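Local atomic coordinates of ARO (armadillo repeats only protein) (PDB entry 5EWP), a protein that probably acts as an armadillo-repeat binding scaffold in the translocation and attachment of rhoptries to the apical pole of the malaria parasite. Residues P55-A60 / L100-A105; K226-L231 / V245-L250. All blocks are in the same frame, centred on the assembly; numbering follows the deposited sequence.

Contact 1: residues P55-A60 / L100-A105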
ATOM      1  N   PRO A  55       0.489   6.290  16.556  1.00 18.71           N
ATOM      2  CA  PRO A  55       0.510   5.042  17.330  1.00 20.52           C
ATOM      3  C   PRO A  55      -0.019   5.259  18.743  1.00 18.90           C
ATOM      4  O   PRO A  55       0.363   6.243  19.380  1.00 19.41           O
ATOM      5  CB  PRO A  55       1.995   4.657  17.329  1.00 22.07           C
ATOM      6  CG  PRO A  55       2.497   5.200  16.014  1.00 23.18           C
ATOM      7  CD  PRO A  55       1.759   6.520  15.843  1.00 25.87           C
ATOM      8  N   LYS A  56      -0.900   4.374  19.204  1.00 17.12           N
ATOM      9  CA  LYS A  56      -1.508   4.525  20.521  1.00 22.96           C
ATOM     10  C   LYS A  56      -1.040   3.440  21.482  1.00 23.99           C
ATOM     11  O   LYS A  56      -1.326   3.490  22.692  1.00 19.26           O
ATOM     12  CB  LYS A  56      -3.043   4.503  20.405  1.00 21.93           C
ATOM     13  CG  LYS A  56      -3.601   5.606  19.501  1.00 29.07           C
ATOM     14  CD  LYS A  56      -5.133   5.751  19.586  1.00 26.98           C
ATOM     15  CE  LYS A  56      -5.851   4.413  19.759  1.00 29.23           C
ATOM     16  NZ  LYS A  56      -6.231   3.740  18.476  1.00 30.88           N
ATOM     17  N   THR A  57      -0.307   2.475  20.938  1.00 21.33           N
ATOM     18  CA  THR A  57       0.237   1.349  21.702  1.00 17.97           C
ATOM     19  C   THR A  57       1.651   1.017  21.263  1.00 19.60           C
ATOM     20  O   THR A  57       2.073   1.404  20.174  1.00 17.73           O
ATOM     21  CB  THR A  57      -0.610   0.062  21.552  1.00 21.34           C
ATOM     22  OG1 THR A  57      -0.731  -0.256  20.160  1.00 18.44           O
ATOM     23  CG2 THR A  57      -2.005   0.216  22.157  1.00 21.43           C
ATOM     24  N   ILE A  58       2.372   0.267  22.092  1.00 20.65           N
ATOM     25  CA  ILE A  58       3.704  -0.197  21.725  1.00 18.12           C
ATOM     26  C   ILE A  58       3.635  -1.029  20.435  1.00 19.21           C
ATOM     27  O   ILE A  58       4.542  -0.980  19.600  1.00 17.59           O
ATOM     28  CB  ILE A  58       4.335  -1.013  22.875  1.00 19.43           C
ATOM     29  CG1 ILE A  58       4.740  -0.079  24.011  1.00 22.99           C
ATOM     30  CG2 ILE A  58       5.546  -1.798  22.406  1.00 14.65           C
ATOM     31  CD1 ILE A  58       5.842   0.879  23.629  1.00 24.37           C
ATOM     32  N   GLY A  59       2.544  -1.768  20.265  1.00 19.23           N
ATOM     33  CA  GLY A  59       2.344  -2.567  19.059  1.00 17.71           C
ATOM     34  C   GLY A  59       2.364  -1.734  17.788  1.00 19.45           C
ATOM     35  O   GLY A  59       3.101  -2.026  16.844  1.00 16.89           O
ATOM     36  N   ALA A  60       1.559  -0.677  17.748  1.00 16.76           N
ATOM     37  CA  ALA A  60       1.551   0.189  16.575  1.00 16.18           C
ATOM     38  C   ALA A  60       2.871   0.953  16.421  1.00 19.93           C
ATOM     39  O   ALA A  60       3.319   1.221  15.307  1.00 17.12           O
ATOM     40  CB  ALA A  60       0.388   1.155  16.643  1.00 18.52           C
ATOM     41  N   LEU A 100      -7.182   2.367  14.091  1.00 16.87           N
ATOM     42  CA  LEU A 100      -6.731   3.021  12.873  1.00 17.81           C
ATOM     43  C   LEU A 100      -5.203   3.071  12.789  1.00 14.71           C
ATOM     44  O   LEU A 100      -4.640   2.879  11.706  1.00 15.54           O
ATOM     45  CB  LEU A 100      -7.344   4.422  12.816  1.00 23.80           C
ATOM     46  CG  LEU A 100      -7.823   5.060  11.522  1.00 37.00           C
ATOM     47  CD1 LEU A 100      -8.525   4.041  10.651  1.00 29.47           C
ATOM     48  CD2 LEU A 100      -8.801   6.157  11.903  1.00 29.71           C
ATOM     49  N   ASP A 101      -4.531   3.278  13.926  1.00 15.88           N
ATOM     50  CA  ASP A 101      -3.072   3.405  13.907  1.00 15.94           C
ATOM     51  C   ASP A 101      -2.387   2.076  13.580  1.00 17.31           C
ATOM     52  O   ASP A 101      -1.337   2.063  12.958  1.00 13.87           O
ATOM     53  CB  ASP A 101      -2.541   3.965  15.236  1.00 18.18           C
ATOM     54  CG  ASP A 101      -3.026   3.190  16.450  1.00 17.62           C
ATOM     55  OD1 ASP A 101      -4.236   2.907  16.547  1.00 21.98           O
ATOM     56  OD2 ASP A 101      -2.179   2.883  17.317  1.00 18.84           O
ATOM     57  N   ARG A 102      -3.004   0.966  13.968  1.00 14.81           N
ATOM     58  CA  ARG A 102      -2.456  -0.352  13.654  1.00 16.49           C
ATOM     59  C   ARG A 102      -2.569  -0.651  12.171  1.00 15.87           C
ATOM     60  O   ARG A 102      -1.619  -1.150  11.536  1.00 15.59           O
ATOM     61  CB  ARG A 102      -3.175  -1.440  14.478  1.00 16.01           C
ATOM     62  CG  ARG A 102      -2.618  -1.553  15.886  1.00 18.88           C
ATOM     63  CD  ARG A 102      -3.310  -2.627  16.734  1.00 20.90           C
ATOM     64  NE  ARG A 102      -2.710  -2.612  18.053  1.00 25.67           N
ATOM     65  CZ  ARG A 102      -1.777  -3.464  18.466  1.00 28.67           C
ATOM     66  NH1 ARG A 102      -1.384  -4.462  17.684  1.00 27.84           N
ATOM     67  NH2 ARG A 102      -1.262  -3.340  19.684  1.00 32.33           N
ATOM     68  N   VAL A 103      -3.735  -0.358  11.609  1.00 14.30           N
ATOM     69  CA  VAL A 103      -3.935  -0.595  10.182  1.00 13.08           C
ATOM     70  C   VAL A 103      -2.995   0.302   9.389  1.00 15.29           C
ATOM     71  O   VAL A 103      -2.301  -0.156   8.490  1.00 10.89           O
ATOM     72  CB  VAL A 103      -5.366  -0.338   9.739  1.00 12.90           C
ATOM     73  CG1 VAL A 103      -5.472  -0.547   8.208  1.00 13.35           C
ATOM     74  CG2 VAL A 103      -6.320  -1.264  10.487  1.00 17.31           C
ATOM     75  N   HIS A 104      -2.966   1.594   9.730  1.00 14.50           N
ATOM     76  CA  HIS A 104      -2.130   2.519   8.967  1.00 15.97           C
ATOM     77  C   HIS A 104      -0.661   2.139   9.005  1.00 14.30           C
ATOM     78  O   HIS A 104       0.011   2.175   7.984  1.00 12.19           O
ATOM     79  CB  HIS A 104      -2.303   3.939   9.483  1.00 15.32           C
ATOM     80  CG  HIS A 104      -3.623   4.546   9.135  1.00 15.84           C
ATOM     81  ND1 HIS A 104      -4.021   5.779   9.609  1.00 16.93           N
ATOM     82  CD2 HIS A 104      -4.618   4.113   8.327  1.00 14.67           C
ATOM     83  CE1 HIS A 104      -5.221   6.060   9.137  1.00 17.59           C
ATOM     84  NE2 HIS A 104      -5.602   5.071   8.345  1.00 15.43           N
ATOM     85  N   ALA A 105      -0.168   1.777  10.183  1.00 13.01           N
ATOM     86  CA  ALA A 105       1.236   1.420  10.325  1.00 14.14           C
ATOM     87  C   ALA A 105       1.565   0.189   9.482  1.00 12.49           C
ATOM     88  O   ALA A 105       2.619   0.131   8.852  1.00 13.92           O
ATOM     89  CB  ALA A 105       1.581   1.176  11.798  1.00 14.43           C
TER
HETATM   90  O   HOH W   1      -2.899   0.762  18.892  1.00 24.01           O

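Contact 2: residues K226-L231 / V245-L250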
ATOM      1  N   LYS A 226     -15.068   5.919 -19.149  1.00 29.68           N
ATOM      2  CA  LYS A 226     -15.763   7.078 -18.600  1.00 36.58           C
ATOM      3  C   LYS A 226     -14.828   7.971 -17.784  1.00 37.06           C
ATOM      4  O   LYS A 226     -14.766   9.184 -17.999  1.00 30.96           O
ATOM      5  CB  LYS A 226     -16.931   6.628 -17.721  1.00 36.16           C
ATOM      6  CG  LYS A 226     -17.573   7.752 -16.922  1.00 39.24           C
ATOM      7  CD  LYS A 226     -18.656   7.213 -16.011  1.00 42.94           C
ATOM      8  CE  LYS A 226     -19.178   8.298 -15.069  1.00 42.77           C
ATOM      9  NZ  LYS A 226     -19.833   7.691 -13.876  1.00 41.17           N
ATOM     10  N   ASN A 227     -14.097   7.366 -16.846  1.00 31.69           N
ATOM     11  CA  ASN A 227     -13.246   8.148 -15.953  1.00 31.49           C
ATOM     12  C   ASN A 227     -12.065   8.746 -16.691  1.00 32.75           C
ATOM     13  O   ASN A 227     -11.672   9.885 -16.424  1.00 34.98           O
ATOM     14  CB  ASN A 227     -12.750   7.295 -14.782  1.00 31.11           C
ATOM     15  CG  ASN A 227     -13.871   6.864 -13.857  1.00 33.86           C
ATOM     16  OD1 ASN A 227     -14.986   7.377 -13.933  1.00 34.88           O
ATOM     17  ND2 ASN A 227     -13.576   5.924 -12.967  1.00 29.99           N
ATOM     18  N   LEU A 228     -11.506   7.969 -17.619  1.00 36.24           N
ATOM     19  CA  LEU A 228     -10.371   8.407 -18.416  1.00 35.77           C
ATOM     20  C   LEU A 228     -10.747   9.590 -19.299  1.00 39.00           C
ATOM     21  O   LEU A 228      -9.954  10.514 -19.464  1.00 39.81           O
ATOM     22  CB  LEU A 228      -9.834   7.252 -19.260  1.00 32.44           C
ATOM     23  CG  LEU A 228      -9.062   6.197 -18.464  1.00 33.18           C
ATOM     24  CD1 LEU A 228      -8.727   4.995 -19.327  1.00 33.96           C
ATOM     25  CD2 LEU A 228      -7.801   6.803 -17.888  1.00 36.69           C
ATOM     26  N   LYS A 229     -11.946   9.555 -19.876  1.00 38.18           N
ATOM     27  CA  LYS A 229     -12.424  10.674 -20.688  1.00 47.96           C
ATOM     28  C   LYS A 229     -12.469  11.964 -19.867  1.00 47.24           C
ATOM     29  O   LYS A 229     -12.114  13.038 -20.359  1.00 42.98           O
ATOM     30  CB  LYS A 229     -13.799  10.370 -21.286  1.00 47.80           C
ATOM     31  CG  LYS A 229     -13.740   9.604 -22.591  1.00 51.44           C
ATOM     32  CD  LYS A 229     -15.092   9.017 -22.945  1.00 55.77           C
ATOM     33  CE  LYS A 229     -15.034   8.246 -24.256  1.00 57.03           C
ATOM     34  NZ  LYS A 229     -16.329   7.557 -24.541  1.00 57.14           N
ATOM     35  N   THR A 230     -12.895  11.849 -18.612  1.00 39.41           N
ATOM     36  CA  THR A 230     -12.910  12.991 -17.700  1.00 44.78           C
ATOM     37  C   THR A 230     -11.495  13.482 -17.404  1.00 43.88           C
ATOM     38  O   THR A 230     -11.243  14.685 -17.356  1.00 42.07           O
ATOM     39  CB  THR A 230     -13.626  12.648 -16.379  1.00 46.33           C
ATOM     40  OG1 THR A 230     -14.989  12.300 -16.651  1.00 48.00           O
ATOM     41  CG2 THR A 230     -13.603  13.830 -15.423  1.00 43.82           C
ATOM     42  N   LEU A 231     -10.575  12.547 -17.187  1.00 40.13           N
ATOM     43  CA  LEU A 231      -9.197  12.910 -16.873  1.00 41.37           C
ATOM     44  C   LEU A 231      -8.455  13.580 -18.033  1.00 46.53           C
ATOM     45  O   LEU A 231      -7.636  14.477 -17.814  1.00 49.57           O
ATOM     46  CB  LEU A 231      -8.415  11.674 -16.415  1.00 35.33           C
ATOM     47  CG  LEU A 231      -8.730  11.118 -15.026  1.00 33.91           C
ATOM     48  CD1 LEU A 231      -7.839   9.909 -14.722  1.00 34.63           C
ATOM     49  CD2 LEU A 231      -8.562  12.189 -13.960  1.00 35.35           C
ATOM     50  N   VAL A 245      -3.527   8.025 -23.640  1.00 51.98           N
ATOM     51  CA  VAL A 245      -2.849   6.790 -24.032  1.00 49.02           C
ATOM     52  C   VAL A 245      -3.601   5.526 -23.607  1.00 46.91           C
ATOM     53  O   VAL A 245      -3.806   4.620 -24.423  1.00 43.14           O
ATOM     54  CB  VAL A 245      -1.421   6.735 -23.454  1.00 49.57           C
ATOM     55  CG1 VAL A 245      -0.805   5.360 -23.671  1.00 44.23           C
ATOM     56  CG2 VAL A 245      -0.552   7.814 -24.088  1.00 56.32           C
ATOM     57  N   LEU A 246      -4.018   5.458 -22.344  1.00 42.41           N
ATOM     58  CA  LEU A 246      -4.745   4.283 -21.878  1.00 37.66           C
ATOM     59  C   LEU A 246      -6.116   4.217 -22.528  1.00 35.99           C
ATOM     60  O   LEU A 246      -6.595   3.132 -22.861  1.00 34.59           O
ATOM     61  CB  LEU A 246      -4.877   4.279 -20.353  1.00 30.09           C
ATOM     62  CG  LEU A 246      -5.665   3.119 -19.727  1.00 35.35           C
ATOM     63  CD1 LEU A 246      -5.156   1.760 -20.187  1.00 37.42           C
ATOM     64  CD2 LEU A 246      -5.628   3.207 -18.205  1.00 33.71           C
ATOM     65  N   LEU A 247      -6.734   5.382 -22.716  1.00 36.48           N
ATOM     66  CA  LEU A 247      -8.052   5.467 -23.338  1.00 48.95           C
ATOM     67  C   LEU A 247      -8.040   4.834 -24.728  1.00 50.26           C
ATOM     68  O   LEU A 247      -8.883   3.992 -25.043  1.00 49.82           O
ATOM     69  CB  LEU A 247      -8.506   6.925 -23.427  1.00 46.66           C
ATOM     70  CG  LEU A 247      -9.970   7.191 -23.767  1.00 49.77           C
ATOM     71  CD1 LEU A 247     -10.898   6.379 -22.880  1.00 46.29           C
ATOM     72  CD2 LEU A 247     -10.269   8.674 -23.647  1.00 54.66           C
ATOM     73  N   LEU A 248      -7.063   5.229 -25.541  1.00 50.65           N
ATOM     74  CA  LEU A 248      -6.884   4.678 -26.881  1.00 53.18           C
ATOM     75  C   LEU A 248      -6.770   3.156 -26.865  1.00 50.79           C
ATOM     76  O   LEU A 248      -7.260   2.481 -27.770  1.00 47.80           O
ATOM     77  CB  LEU A 248      -5.642   5.277 -27.547  1.00 54.50           C
ATOM     78  CG  LEU A 248      -5.650   6.785 -27.807  1.00 62.30           C
ATOM     79  CD1 LEU A 248      -4.352   7.223 -28.478  1.00 64.90           C
ATOM     80  CD2 LEU A 248      -6.862   7.190 -28.633  1.00 63.44           C
ATOM     81  N   ARG A 249      -6.107   2.620 -25.845  1.00 43.16           N
ATOM     82  CA  ARG A 249      -5.918   1.181 -25.738  1.00 33.18           C
ATOM     83  C   ARG A 249      -7.234   0.452 -25.506  1.00 38.81           C
ATOM     84  O   ARG A 249      -7.435  -0.658 -26.000  1.00 41.49           O
ATOM     85  CB  ARG A 249      -4.932   0.855 -24.609  1.00 38.37           C
ATOM     86  CG  ARG A 249      -4.466  -0.578 -24.604  1.00 42.58           C
ATOM     87  CD  ARG A 249      -3.618  -0.914 -23.383  1.00 44.15           C
ATOM     88  NE  ARG A 249      -2.295  -0.285 -23.400  1.00 39.16           N
ATOM     89  CZ  ARG A 249      -1.244  -0.754 -24.071  1.00 40.64           C
ATOM     90  NH1 ARG A 249      -1.365  -1.838 -24.825  1.00 40.45           N
ATOM     91  NH2 ARG A 249      -0.079  -0.122 -24.016  1.00 35.13           N
ATOM     92  N   LEU A 250      -8.121   1.083 -24.744  1.00 32.86           N
ATOM     93  CA  LEU A 250      -9.387   0.472 -24.355  1.00 43.49           C
ATOM     94  C   LEU A 250     -10.485   0.708 -25.378  1.00 45.88           C
ATOM     95  O   LEU A 250     -11.488  -0.003 -25.394  1.00 48.53           O
ATOM     96  CB  LEU A 250      -9.842   1.015 -22.996  1.00 39.07           C
ATOM     97  CG  LEU A 250      -8.900   0.783 -21.813  1.00 39.20           C
ATOM     98  CD1 LEU A 250      -9.383   1.566 -20.592  1.00 34.49           C
ATOM     99  CD2 LEU A 250      -8.800  -0.700 -21.499  1.00 35.01           C
TER

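Contact 1: residues P55-A60 / L100-A105
The guanidinium of Arg102 has the start of helix 58-70 against one face, with Gly59 C about 4.3 Å above the plane and displaced toward the rim. Thr57 OG1 comes in obliquely. It takes a weak bond from Arg102 NH2 at 3.2 Å, bent to 123° at the hydrogen. The same hydroxyl caps the helix: Thr57 is its N-cap, and Ala60 N gives OG1 a weak but nearly straight bond (170°). The other flat group is the carboxylate of Asp101. Lys56 N gives OD2 a bond of 2.7 Å, from 46° out of the carboxylate plane. Lys56 NZ meets OD1 from the same side, in a salt bridge of 2.9 Å. The lysine chain bends at its last two torsions to get there, and NZ is shared with Glu99 in another salt bridge. On the opposite side lie Ala60 CB, 3.2 Å from Asp101 OD2, and a water. The water donates to Asp101 OD2 and bonds Thr57 OG1, both at 2.7 Å. Arg102 NH1 also bonds Cys35 O. Asp101 thus ties backbone and side chain of Lys56 to helix 100-113. The lysine charge and the backbone N-H would be expected to favour the ionised carboxylate.

Contact 2: residues K226-L231 / V245-L250
Leu228 packs against Leu246, Leu247 and Leu250 where helices 224-231 and 237-250 meet, in the closing helices of the armadillo-type helical array. The two short segments run roughly antiparallel, with 146° between their directions and axes 9.6 Å apart. On the Leu228 side the touching is done by CD1 and, nearer the backbone, by CB. CD1 reaches furthest across and lies 3.6 Å from Leu246 CG. The same methyl meets Leu250 CD1 at 3.7 Å, and in both pairs the side chains cross at about a right angle. Leu228 CB rests 3.9 Å from Leu247 CD1. In Leu247, chi1 (-167°) carries CG toward helix 224-231, and chi2 (50°) then sends CD1 to Leu228 and CD2 to Lys229. No hydrogen bond crosses between the segments, so the contact is apolar.

Further out, Leu246 also packs on Leu201, Glu202 and Ile205 of helix 192-205. Leu250 reaches Leu216, Val219 and Lys220 of helix 213-220. Earlier on helix 224-231 itself, Ile225 touches both Leu247 and Leu250. Leu246 and Leu250 thus link the pair to helices 192-205 and 213-220. At the exposed margin of the contact, the chain of Lys229 is extended beyond CG, and Lys229 CG lies 3.7 Å from Leu247 CD2.

How the contacts relate
Contact 1 and contact 2 lie on opposite sides of the chain's centre, with their own centres 38 Å apart. Their nearest atoms are about 23 Å from each other, so neither touches the other. They follow one another along the chain: 55-60 and 100-105 pair in the earlier part, 226-231 and 245-250 near the C-terminus. Their chemistry differs. Contact 1 joins a helix start to a later helix by charge, a capping hydroxyl and water. Contact 2 joins two successive helices through leucines and the aliphatic part of one lysine. Both join neighbouring parts of the elongated helical array, contact 1 partly buried and contact 2 buried.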